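Local structure of lysozyme (Asticcacaulis excentricus, 6H9D) at residues E12-F17 with A55-D60; D82-F87 with E94-S99. The protein probably acts on peptidoglycan as a muramidase related to phage lysozymes, perhaps with reduced activity, and is linked to cell morphogenesis and stalk synthesis. All coordinates share one frame; numbering follows the deposited sequence.

Contact 1: E12-F17 with A55-D60; sequences ELIKSF and ALLRFD
K15 and L57 mark where the two backbones come nearest, with K15 CA 8.0 Å from L57 CA. Both segments are helical there: 12-17 lies on helix 8-16 and 55-60 on helix 50-71. At this spacing the helices meet through side chains. L57 makes the apolar contact from its side. With CG anti to the backbone N (chi1 170°), the side chain reaches out towards the first helix. I14 CG2 touches both methyls of L57, CD1 at 4.1 Å and CD2 at 4.2 Å. L57 CD2 also lies 4.1 Å from K15 CB, so the near end of the lysine chain serves as apolar surface. I14 and L57 meet at an oblique angle. The lysozyme family to which this domain belongs includes the T4 phage enzyme, where a long helix joins two lobes. Helix 50-71 is consistent with that connecting helix, and helix 8-16 packs across it here. A polar network flanks the apolar contact. The K15 chain bends at chi3 (-60°), and K15 NZ forms a salt bridge of 3.5 Å with E12 OE2. D54 takes K15 NZ and R58 NE as well, so this one carboxylate salt-bridges to both segments. E12 and R58 meet through a water. R58 NH2 donates to it at 2.7 Å, and the water lies at the guanidinium edge, in plane. The same water donates to E12 OE2 at 3.1 Å. Helix 78-91 covers another part of I14.

Contact 2: D82-F87 with E94-S99; sequences DALVSF and EAFGQS
F96 carries the contact from the second segment, and its ring meets both F87 and L84. It lies near the end of helix 93-97, with its CA 8.1 Å from F87 CA. CG is anti to the backbone N (chi1 -180°), which extends the ring towards helix 78-91. The closest approach is F96 CD1 to F87 CD2, at 3.8 Å. F96 CE1 also reaches F87 CD2, at 4.0 Å. Both atoms come to the edge of the F87 ring, and the ring planes are turned steeply, about 70°, against each other. F96 CE1 lies 4.2 Å from L84 CD2 as well, and the L84 and F96 side chains cross at about a right angle. All three residues are buried, and the contact is entirely apolar. By S99 the helix has given way to a turn. Q98 N bonds to A95 O at 3.2 Å. S99 then doubles back on F96: F96 O accepts S99 N at 3.0 Å and S99 OG at 2.7 Å. The hydroxyl comes in the carbonyl plane, on a lone pair, with a C=O...OG angle of 130°. The same OG accepts from L102 N, so S99 is the N-cap of helix 100-106. One serine side chain thus ties the end of one short helix to the start of the next. Around the site, F87 meets W120 edge-to-face and W120 also touches S99. L71 of helix 50-71 packs on F96, while V68 of that helix and F146 of helix 133-146 pack on L84.

Overall arrangement
Contact 1 and contact 2 are both buried, and their centres lie about 15 Å apart. They come in series along the chain: contact 1 closes with helix 50-71, and helix 78-91, which follows it, opens contact 2. The two sites also touch directly. I14 CG1 packs on S86 CB at 3.5 Å, and I14 CD1 on V85 CG1 at 4.0 Å, so helix 8-16 reaches both helix 50-71 and helix 78-91. Helix 50-71 spans the pair, meeting helix 8-16 in contact 1 and reaching L84 and F96 of contact 2 further along. One helical core thereby joins helices from early and middle parts of the chain, as in phage-type lysozymes.

Contact 1: E12-F17 with A55-D60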
ATOM      1  N   GLU A  12       7.224  -1.107  -7.789  1.00 34.74           N
ATOM      2  CA  GLU A  12       6.993  -0.091  -8.838  1.00 37.82           C
ATOM      3  C   GLU A  12       5.510   0.325  -8.854  1.00 33.20           C
ATOM      4  O   GLU A  12       5.188   1.493  -9.024  1.00 34.66           O
ATOM      5  CB  GLU A  12       7.395  -0.601 -10.227  1.00 41.65           C
ATOM      6  CG  GLU A  12       8.879  -0.879 -10.395  1.00 49.18           C
ATOM      7  CD  GLU A  12       9.831   0.184  -9.870  1.00 60.84           C
ATOM      8  OE1 GLU A  12       9.608   1.380 -10.174  1.00 46.38           O
ATOM      9  OE2 GLU A  12      10.793  -0.199  -9.165  1.00 62.99           O
ATOM     10  N   LEU A  13       4.600  -0.633  -8.673  1.00 39.01           N
ATOM     11  CA  LEU A  13       3.178  -0.313  -8.592  1.00 32.96           C
ATOM     12  C   LEU A  13       2.932   0.708  -7.466  1.00 33.49           C
ATOM     13  O   LEU A  13       2.291   1.739  -7.637  1.00 29.98           O
ATOM     14  CB  LEU A  13       2.379  -1.597  -8.345  1.00 35.74           C
ATOM     15  CG  LEU A  13       0.883  -1.355  -8.139  1.00 39.75           C
ATOM     16  CD1 LEU A  13       0.260  -0.865  -9.432  1.00 43.35           C
ATOM     17  CD2 LEU A  13       0.155  -2.589  -7.639  1.00 39.51           C
ATOM     18  N   ILE A  14       3.482   0.419  -6.290  1.00 32.97           N
ATOM     19  CA  ILE A  14       3.266   1.241  -5.118  1.00 31.20           C
ATOM     20  C   ILE A  14       3.832   2.643  -5.358  1.00 27.68           C
ATOM     21  O   ILE A  14       3.177   3.652  -5.069  1.00 28.82           O
ATOM     22  CB  ILE A  14       3.852   0.543  -3.877  1.00 30.16           C
ATOM     23  CG1 ILE A  14       2.972  -0.661  -3.526  1.00 30.03           C
ATOM     24  CG2 ILE A  14       4.016   1.509  -2.716  1.00 32.05           C
ATOM     25  CD1 ILE A  14       3.479  -1.506  -2.387  1.00 33.38           C
ATOM     26  N   LYS A  15       5.027   2.691  -5.940  1.00 28.73           N
ATOM     27  CA  LYS A  15       5.699   3.947  -6.217  1.00 33.96           C
ATOM     28  C   LYS A  15       4.878   4.782  -7.216  1.00 36.43           C
ATOM     29  O   LYS A  15       4.948   5.998  -7.207  1.00 32.28           O
ATOM     30  CB  LYS A  15       7.088   3.604  -6.750  1.00 36.06           C
ATOM     31  CG  LYS A  15       8.066   4.745  -6.900  1.00 44.77           C
ATOM     32  CD  LYS A  15       9.343   4.283  -7.582  1.00 41.91           C
ATOM     33  CE  LYS A  15      10.037   3.202  -6.787  1.00 31.94           C
ATOM     34  NZ  LYS A  15      11.333   2.823  -7.390  1.00 35.46           N
ATOM     35  N   SER A  16       4.133   4.116  -8.097  1.00 35.16           N
ATOM     36  CA  SER A  16       3.422   4.774  -9.183  1.00 39.21           C
ATOM     37  C   SER A  16       2.305   5.651  -8.624  1.00 44.78           C
ATOM     38  O   SER A  16       1.874   6.570  -9.285  1.00 41.45           O
ATOM     39  CB  SER A  16       2.889   3.768 -10.187  1.00 38.82           C
ATOM     40  OG  SER A  16       1.810   3.031  -9.634  1.00 37.76           O
ATOM     41  N   PHE A  17       1.867   5.383  -7.388  1.00 40.79           N
ATOM     42  CA  PHE A  17       0.819   6.154  -6.759  1.00 39.71           C
ATOM     43  C   PHE A  17       1.404   7.298  -5.924  1.00 39.57           C
ATOM     44  O   PHE A  17       0.660   8.072  -5.329  1.00 41.90           O
ATOM     45  CB  PHE A  17      -0.084   5.258  -5.892  1.00 32.45           C
ATOM     46  CG  PHE A  17      -0.649   4.066  -6.613  1.00 34.37           C
ATOM     47  CD1 PHE A  17      -1.409   4.239  -7.753  1.00 39.62           C
ATOM     48  CD2 PHE A  17      -0.422   2.771  -6.164  1.00 39.20           C
ATOM     49  CE1 PHE A  17      -1.892   3.143  -8.447  1.00 35.51           C
ATOM     50  CE2 PHE A  17      -0.947   1.681  -6.834  1.00 43.61           C
ATOM     51  CZ  PHE A  17      -1.678   1.874  -7.984  1.00 38.32           C
ATOM     52  N   ALA A  55      14.963   2.736  -1.736  1.00 31.39           N
ATOM     53  CA  ALA A  55      15.435   2.053  -0.551  1.00 32.57           C
ATOM     54  C   ALA A  55      14.535   2.391   0.638  1.00 26.81           C
ATOM     55  O   ALA A  55      14.115   1.501   1.339  1.00 28.12           O
ATOM     56  CB  ALA A  55      16.877   2.397  -0.282  1.00 36.81           C
ATOM     57  N   LEU A  56      14.223   3.675   0.828  1.00 26.45           N
ATOM     58  CA  LEU A  56      13.415   4.118   1.949  1.00 26.36           C
ATOM     59  C   LEU A  56      11.986   3.570   1.856  1.00 29.36           C
ATOM     60  O   LEU A  56      11.384   3.221   2.870  1.00 32.79           O
ATOM     61  CB  LEU A  56      13.419   5.650   2.008  1.00 28.19           C
ATOM     62  CG  LEU A  56      14.792   6.282   2.261  1.00 30.98           C
ATOM     63  CD1 LEU A  56      14.732   7.778   2.057  1.00 39.25           C
ATOM     64  CD2 LEU A  56      15.291   5.960   3.662  1.00 30.89           C
ATOM     65  N   LEU A  57      11.429   3.515   0.648  1.00 28.35           N
ATOM     66  CA  LEU A  57      10.089   2.971   0.457  1.00 29.93           C
ATOM     67  C   LEU A  57      10.111   1.491   0.877  1.00 29.15           C
ATOM     68  O   LEU A  57       9.205   1.042   1.572  1.00 26.55           O
ATOM     69  CB  LEU A  57       9.627   3.181  -0.997  1.00 27.56           C
ATOM     70  CG  LEU A  57       8.337   2.457  -1.406  1.00 29.63           C
ATOM     71  CD1 LEU A  57       7.158   2.891  -0.540  1.00 33.99           C
ATOM     72  CD2 LEU A  57       8.031   2.684  -2.874  1.00 33.11           C
ATOM     73  N   ARG A  58      11.173   0.753   0.526  1.00 32.70           N
ATOM     74  CA  ARG A  58      11.249  -0.668   0.894  1.00 31.65           C
ATOM     75  C   ARG A  58      11.330  -0.799   2.418  1.00 32.57           C
ATOM     76  O   ARG A  58      10.796  -1.743   2.969  1.00 30.35           O
ATOM     77  CB  ARG A  58      12.409  -1.364   0.173  1.00 29.45           C
ATOM     78  CG  ARG A  58      12.187  -1.509  -1.329  1.00 32.06           C
ATOM     79  CD  ARG A  58      13.457  -1.817  -2.110  1.00 32.11           C
ATOM     80  NE  ARG A  58      13.183  -2.083  -3.521  1.00 35.31           N
ATOM     81  CZ  ARG A  58      12.889  -3.294  -3.999  1.00 36.54           C
ATOM     82  NH1 ARG A  58      12.792  -4.311  -3.168  1.00 27.98           N
ATOM     83  NH2 ARG A  58      12.691  -3.474  -5.292  1.00 28.94           N
ATOM     84  N   PHE A  59      11.957   0.165   3.107  1.00 28.92           N
ATOM     85  CA  PHE A  59      11.930   0.159   4.588  1.00 28.59           C
ATOM     86  C   PHE A  59      10.495   0.320   5.090  1.00 29.14           C
ATOM     87  O   PHE A  59      10.050  -0.396   5.944  1.00 30.60           O
ATOM     88  CB  PHE A  59      12.771   1.278   5.192  1.00 27.32           C
ATOM     89  CG  PHE A  59      14.260   1.171   4.988  1.00 33.62           C
ATOM     90  CD1 PHE A  59      14.867  -0.047   4.716  1.00 38.27           C
ATOM     91  CD2 PHE A  59      15.058   2.299   5.108  1.00 36.30           C
ATOM     92  CE1 PHE A  59      16.239  -0.125   4.526  1.00 40.92           C
ATOM     93  CE2 PHE A  59      16.431   2.214   4.931  1.00 33.36           C
ATOM     94  CZ  PHE A  59      17.020   1.004   4.666  1.00 34.88           C
ATOM     95  N   ASP A  60       9.762   1.282   4.521  1.00 29.36           N
ATOM     96  CA  ASP A  60       8.403   1.587   4.953  1.00 29.14           C
ATOM     97  C   ASP A  60       7.490   0.376   4.674  1.00 26.58           C
ATOM     98  O   ASP A  60       6.469   0.198   5.319  1.00 30.32           O
ATOM     99  CB  ASP A  60       7.919   2.886   4.297  1.00 29.70           C
ATOM    100  CG  ASP A  60       8.620   4.131   4.837  1.00 35.67           C
ATOM    101  OD1 ASP A  60       9.023   4.105   6.012  1.00 32.18           O
ATOM    102  OD2 ASP A  60       8.798   5.106   4.070  1.00 33.33           O
TER
HETATM  103  O   HOH W   1      12.740  -1.355  -7.033  1.00 40.90           O

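Contact 2: D82-F87 with E94-S99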
ATOM      1  N   ASP A  82       1.757  -9.056  -3.902  1.00 29.16           N
ATOM      2  CA  ASP A  82       2.180  -7.719  -4.295  1.00 30.04           C
ATOM      3  C   ASP A  82       0.983  -6.748  -4.212  1.00 29.91           C
ATOM      4  O   ASP A  82       1.097  -5.666  -3.672  1.00 27.02           O
ATOM      5  CB  ASP A  82       2.736  -7.721  -5.718  1.00 34.20           C
ATOM      6  CG  ASP A  82       4.155  -8.241  -5.872  1.00 42.21           C
ATOM      7  OD1 ASP A  82       4.854  -8.436  -4.839  1.00 39.04           O
ATOM      8  OD2 ASP A  82       4.558  -8.418  -7.024  1.00 35.50           O
ATOM      9  N   ALA A  83      -0.151  -7.139  -4.799  1.00 25.70           N
ATOM     10  CA  ALA A  83      -1.379  -6.298  -4.780  1.00 29.50           C
ATOM     11  C   ALA A  83      -1.883  -6.094  -3.344  1.00 27.27           C
ATOM     12  O   ALA A  83      -2.336  -4.994  -3.010  1.00 27.26           O
ATOM     13  CB  ALA A  83      -2.462  -6.900  -5.639  1.00 26.37           C
ATOM     14  N   LEU A  84      -1.862  -7.156  -2.526  1.00 27.24           N
ATOM     15  CA  LEU A  84      -2.320  -7.027  -1.126  1.00 29.61           C
ATOM     16  C   LEU A  84      -1.388  -6.102  -0.323  1.00 27.96           C
ATOM     17  O   LEU A  84      -1.865  -5.358   0.509  1.00 27.29           O
ATOM     18  CB  LEU A  84      -2.442  -8.401  -0.468  1.00 30.90           C
ATOM     19  CG  LEU A  84      -3.635  -9.238  -0.934  1.00 31.29           C
ATOM     20  CD1 LEU A  84      -3.630 -10.591  -0.256  1.00 29.69           C
ATOM     21  CD2 LEU A  84      -4.963  -8.537  -0.694  1.00 32.26           C
ATOM     22  N   VAL A  85      -0.079  -6.148  -0.582  1.00 24.72           N
ATOM     23  CA  VAL A  85       0.859  -5.252   0.097  1.00 28.14           C
ATOM     24  C   VAL A  85       0.563  -3.794  -0.274  1.00 29.84           C
ATOM     25  O   VAL A  85       0.540  -2.921   0.586  1.00 31.42           O
ATOM     26  CB  VAL A  85       2.314  -5.621  -0.224  1.00 34.34           C
ATOM     27  CG1 VAL A  85       3.266  -4.540   0.252  1.00 35.05           C
ATOM     28  CG2 VAL A  85       2.698  -6.954   0.392  1.00 34.06           C
ATOM     29  N   SER A  86       0.281  -3.544  -1.557  1.00 29.36           N
ATOM     30  CA  SER A  86      -0.041  -2.224  -2.040  1.00 26.69           C
ATOM     31  C   SER A  86      -1.303  -1.732  -1.337  1.00 27.33           C
ATOM     32  O   SER A  86      -1.366  -0.596  -0.831  1.00 28.85           O
ATOM     33  CB  SER A  86      -0.209  -2.201  -3.551  1.00 29.01           C
ATOM     34  OG  SER A  86      -0.559  -0.888  -4.005  1.00 30.58           O
ATOM     35  N   PHE A  87      -2.281  -2.632  -1.253  1.00 23.94           N
ATOM     36  CA  PHE A  87      -3.586  -2.328  -0.713  1.00 24.30           C
ATOM     37  C   PHE A  87      -3.464  -2.056   0.801  1.00 28.80           C
ATOM     38  O   PHE A  87      -3.902  -1.032   1.294  1.00 31.33           O
ATOM     39  CB  PHE A  87      -4.540  -3.484  -1.004  1.00 24.78           C
ATOM     40  CG  PHE A  87      -5.917  -3.309  -0.411  1.00 24.85           C
ATOM     41  CD1 PHE A  87      -6.809  -2.406  -0.957  1.00 30.66           C
ATOM     42  CD2 PHE A  87      -6.307  -4.043   0.695  1.00 29.57           C
ATOM     43  CE1 PHE A  87      -8.069  -2.236  -0.401  1.00 35.56           C
ATOM     44  CE2 PHE A  87      -7.573  -3.882   1.238  1.00 32.61           C
ATOM     45  CZ  PHE A  87      -8.450  -2.976   0.695  1.00 31.60           C
ATOM     46  N   GLU A  94      -4.109  -1.867  10.337  1.00 41.27           N
ATOM     47  CA  GLU A  94      -5.243  -2.032  11.239  1.00 41.69           C
ATOM     48  C   GLU A  94      -6.516  -2.281  10.418  1.00 41.57           C
ATOM     49  O   GLU A  94      -7.246  -3.233  10.634  1.00 44.34           O
ATOM     50  CB  GLU A  94      -5.416  -0.797  12.129  1.00 50.73           C
ATOM     51  CG  GLU A  94      -6.649  -0.883  13.026  1.00 53.02           C
ATOM     52  CD  GLU A  94      -6.842   0.286  13.974  1.00 68.93           C
ATOM     53  OE1 GLU A  94      -5.846   0.965  14.288  1.00 81.15           O
ATOM     54  OE2 GLU A  94      -7.988   0.516  14.391  1.00 82.23           O
ATOM     55  N   ALA A  95      -6.799  -1.374   9.484  1.00 41.86           N
ATOM     56  CA  ALA A  95      -7.991  -1.494   8.645  1.00 40.29           C
ATOM     57  C   ALA A  95      -7.930  -2.796   7.831  1.00 37.33           C
ATOM     58  O   ALA A  95      -8.953  -3.470   7.616  1.00 37.61           O
ATOM     59  CB  ALA A  95      -8.095  -0.275   7.767  1.00 49.07           C
ATOM     60  N   PHE A  96      -6.730  -3.158   7.368  1.00 39.62           N
ATOM     61  CA  PHE A  96      -6.577  -4.363   6.545  1.00 39.32           C
ATOM     62  C   PHE A  96      -6.971  -5.591   7.366  1.00 39.93           C
ATOM     63  O   PHE A  96      -7.722  -6.438   6.901  1.00 38.66           O
ATOM     64  CB  PHE A  96      -5.149  -4.525   6.032  1.00 34.25           C
ATOM     65  CG  PHE A  96      -4.940  -5.745   5.173  1.00 30.94           C
ATOM     66  CD1 PHE A  96      -5.580  -5.866   3.950  1.00 35.16           C
ATOM     67  CD2 PHE A  96      -4.085  -6.749   5.572  1.00 32.52           C
ATOM     68  CE1 PHE A  96      -5.404  -6.995   3.165  1.00 36.72           C
ATOM     69  CE2 PHE A  96      -3.888  -7.868   4.782  1.00 32.61           C
ATOM     70  CZ  PHE A  96      -4.556  -7.992   3.580  1.00 34.81           C
ATOM     71  N   GLY A  97      -6.433  -5.668   8.589  1.00 43.51           N
ATOM     72  CA  GLY A  97      -6.754  -6.735   9.547  1.00 37.43           C
ATOM     73  C   GLY A  97      -8.245  -6.972   9.709  1.00 39.27           C
ATOM     74  O   GLY A  97      -8.664  -8.098   9.912  1.00 52.57           O
ATOM     75  N   GLN A  98      -9.056  -5.914   9.622  1.00 42.24           N
ATOM     76  CA  GLN A  98     -10.483  -5.994   9.899  1.00 43.26           C
ATOM     77  C   GLN A  98     -11.305  -6.039   8.607  1.00 44.81           C
ATOM     78  O   GLN A  98     -12.523  -5.997   8.691  1.00 38.65           O
ATOM     79  CB  GLN A  98     -10.943  -4.776  10.711  1.00 47.18           C
ATOM     80  CG  GLN A  98     -10.248  -4.636  12.063  1.00 53.10           C
ATOM     81  CD  GLN A  98     -10.187  -5.939  12.823  1.00 59.11           C
ATOM     82  OE1 GLN A  98      -9.116  -6.402  13.214  1.00 65.35           O
ATOM     83  NE2 GLN A  98     -11.343  -6.558  13.016  1.00 69.34           N
ATOM     84  N   SER A  99     -10.646  -6.106   7.435  1.00 39.74           N
ATOM     85  CA  SER A  99     -11.319  -5.809   6.154  1.00 37.83           C
ATOM     86  C   SER A  99     -12.060  -7.030   5.591  1.00 34.26           C
ATOM     87  O   SER A  99     -11.657  -8.184   5.779  1.00 35.08           O
ATOM     88  CB  SER A  99     -10.337  -5.282   5.117  1.00 36.82           C
ATOM     89  OG  SER A  99      -9.394  -6.288   4.756  1.00 34.67           O
TER